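Local coordinates for protein fanconi-associated nuclease 1 homolog (Pseudomonas aeruginosa, PDB 5Y7Q) that is a bacterial homolog of Fanconi-associated nuclease 1, a multidomain protein of the VRR-NUC nuclease family, at residues L418-I423 / P484-E489. Residues are numbered along the deposited sequence; the frame is centred on the assembly and turned at random.
Sequences LCWEAI and PFVYWE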
# COMPACT_ATOMS: atom_id res chain seq x y z
N LEU A 418 -12.33 9.21 -17.67
CA LEU A 418 -12.36 10.50 -18.34
C LEU A 418 -10.99 11.16 -18.28
O LEU A 418 -10.46 11.62 -19.30
CB LEU A 418 -13.43 11.41 -17.72
CG LEU A 418 -13.68 12.76 -18.37
CD1 LEU A 418 -13.93 12.63 -19.89
CD2 LEU A 418 -14.87 13.41 -17.67
N CYS A 419 -10.38 11.13 -17.10
CA CYS A 419 -9.19 11.90 -16.82
C CYS A 419 -7.91 11.12 -17.04
O CYS A 419 -6.84 11.59 -16.65
CB CYS A 419 -9.26 12.44 -15.40
SG CYS A 419 -10.45 13.77 -15.33
N TRP A 420 -8.02 9.93 -17.63
CA TRP A 420 -6.87 9.07 -17.90
C TRP A 420 -5.68 9.82 -18.51
O TRP A 420 -4.54 9.64 -18.08
CB TRP A 420 -7.31 7.96 -18.84
CG TRP A 420 -6.31 6.93 -19.02
CD1 TRP A 420 -5.28 6.94 -19.90
CD2 TRP A 420 -6.25 5.68 -18.33
NE1 TRP A 420 -4.56 5.77 -19.80
CE2 TRP A 420 -5.14 4.98 -18.84
CE3 TRP A 420 -7.02 5.09 -17.33
CZ2 TRP A 420 -4.78 3.72 -18.38
CZ3 TRP A 420 -6.66 3.82 -16.87
CH2 TRP A 420 -5.55 3.15 -17.39
N GLU A 421 -5.94 10.64 -19.53
CA GLU A 421 -4.85 11.27 -20.25
C GLU A 421 -4.14 12.32 -19.41
O GLU A 421 -2.97 12.61 -19.68
CB GLU A 421 -5.36 11.89 -21.56
CG GLU A 421 -4.99 11.07 -22.80
CD GLU A 421 -6.16 10.30 -23.39
OE1 GLU A 421 -7.24 10.91 -23.59
OE2 GLU A 421 -5.99 9.09 -23.68
N ALA A 422 -4.81 12.88 -18.41
CA ALA A 422 -4.13 13.75 -17.46
C ALA A 422 -3.44 12.97 -16.34
O ALA A 422 -2.38 13.38 -15.85
CB ALA A 422 -5.11 14.74 -16.85
N ILE A 423 -4.06 11.87 -15.90
CA ILE A 423 -3.49 11.13 -14.78
C ILE A 423 -2.14 10.55 -15.17
O ILE A 423 -1.20 10.54 -14.37
CB ILE A 423 -4.51 10.07 -14.33
CG1 ILE A 423 -5.68 10.77 -13.64
CG2 ILE A 423 -3.89 9.05 -13.39
CD1 ILE A 423 -6.85 9.85 -13.43
N PRO A 484 -4.69 3.89 -10.75
CA PRO A 484 -5.20 4.14 -9.39
C PRO A 484 -6.73 4.08 -9.26
O PRO A 484 -7.23 3.58 -8.24
CB PRO A 484 -4.66 5.55 -9.09
CG PRO A 484 -4.46 6.19 -10.46
CD PRO A 484 -4.06 5.07 -11.37
N PHE A 485 -7.50 4.64 -10.21
CA PHE A 485 -8.94 4.82 -9.98
C PHE A 485 -9.88 3.87 -10.74
O PHE A 485 -11.10 3.96 -10.52
CB PHE A 485 -9.34 6.25 -10.31
CG PHE A 485 -8.54 7.27 -9.60
CD1 PHE A 485 -7.67 8.09 -10.31
CD2 PHE A 485 -8.63 7.40 -8.23
CE1 PHE A 485 -6.92 9.04 -9.66
CE2 PHE A 485 -7.87 8.36 -7.57
CZ PHE A 485 -7.01 9.18 -8.29
N VAL A 486 -9.40 3.00 -11.62
CA VAL A 486 -10.30 2.29 -12.52
C VAL A 486 -10.33 0.82 -12.14
O VAL A 486 -9.32 0.12 -12.26
CB VAL A 486 -9.91 2.45 -14.00
CG1 VAL A 486 -10.80 1.58 -14.87
CG2 VAL A 486 -10.01 3.92 -14.41
N TYR A 487 -11.50 0.35 -11.71
CA TYR A 487 -11.72 -1.04 -11.32
C TYR A 487 -12.44 -1.72 -12.49
O TYR A 487 -13.66 -1.72 -12.54
CB TYR A 487 -12.58 -1.11 -10.05
CG TYR A 487 -12.13 -0.31 -8.82
CD1 TYR A 487 -11.78 -0.96 -7.64
CD2 TYR A 487 -12.11 1.07 -8.83
CE1 TYR A 487 -11.38 -0.26 -6.51
CE2 TYR A 487 -11.72 1.78 -7.71
CZ TYR A 487 -11.35 1.11 -6.55
OH TYR A 487 -10.96 1.82 -5.43
N TRP A 488 -11.69 -2.45 -13.32
CA TRP A 488 -12.24 -3.04 -14.54
C TRP A 488 -13.05 -4.29 -14.26
O TRP A 488 -13.98 -4.62 -15.01
CB TRP A 488 -11.13 -3.43 -15.53
CG TRP A 488 -10.15 -2.40 -15.85
CD1 TRP A 488 -8.92 -2.25 -15.28
CD2 TRP A 488 -10.27 -1.37 -16.85
NE1 TRP A 488 -8.27 -1.18 -15.85
CE2 TRP A 488 -9.08 -0.62 -16.81
CE3 TRP A 488 -11.27 -1.00 -17.76
CZ2 TRP A 488 -8.86 0.48 -17.64
CZ3 TRP A 488 -11.05 0.09 -18.60
CH2 TRP A 488 -9.85 0.81 -18.53
N GLU A 489 -12.62 -5.05 -13.26
CA GLU A 489 -13.34 -6.25 -12.86
C GLU A 489 -14.78 -5.90 -12.51
O GLU A 489 -15.72 -6.62 -12.87
CB GLU A 489 -12.61 -6.90 -11.68
CG GLU A 489 -11.04 -6.63 -11.63
CD GLU A 489 -10.63 -5.19 -11.15
OE1 GLU A 489 -11.43 -4.55 -10.41
OE2 GLU A 489 -9.51 -4.71 -11.53
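W420 and I423 of the short helix 420-423 meet P484, F485, V486 and W488 of the loop between helices 467-478 and 493-502. The contact is buried and apolar, with no hydrogen bond across it. W420 supplies a long flat bump. Its CG lies anti to the backbone N (chi1 -171°), and the indole reaches out to the loop. The six-membered ring ends at a corner made by V486 and W488. CZ3 of W420 stands 4.2 Å from CG2 of V486, which sits at the ring edge near its plane. The same CZ3 is 4.1 Å from CZ2 of W488, which comes obliquely. The two indole side chains cross at about a right angle. V486 also turns its other methyl, CG1, to one face of the W488 indole, over the ring centre. Both indole nitrogens are bonded elsewhere, NE1 of W420 to E222 and NE1 of W488 to the carbonyl of L481. The loop belongs to the VRR-NUC nuclease domain, and the contact joins it to the turn where helix 409-418 gives way to helix 420-423. Three residues on, I423 brings two branches to the shallow hollow between P484 and F485. CD1 of I423 meets the F485 ring edge, 3.7 Å from CD1 of F485. CG2 of I423 lies 4.1 Å from CG of P484. P484 in turn places CB over one face of F485. F415 of helix 409-418 touches I423 and meets F485 edge-to-face.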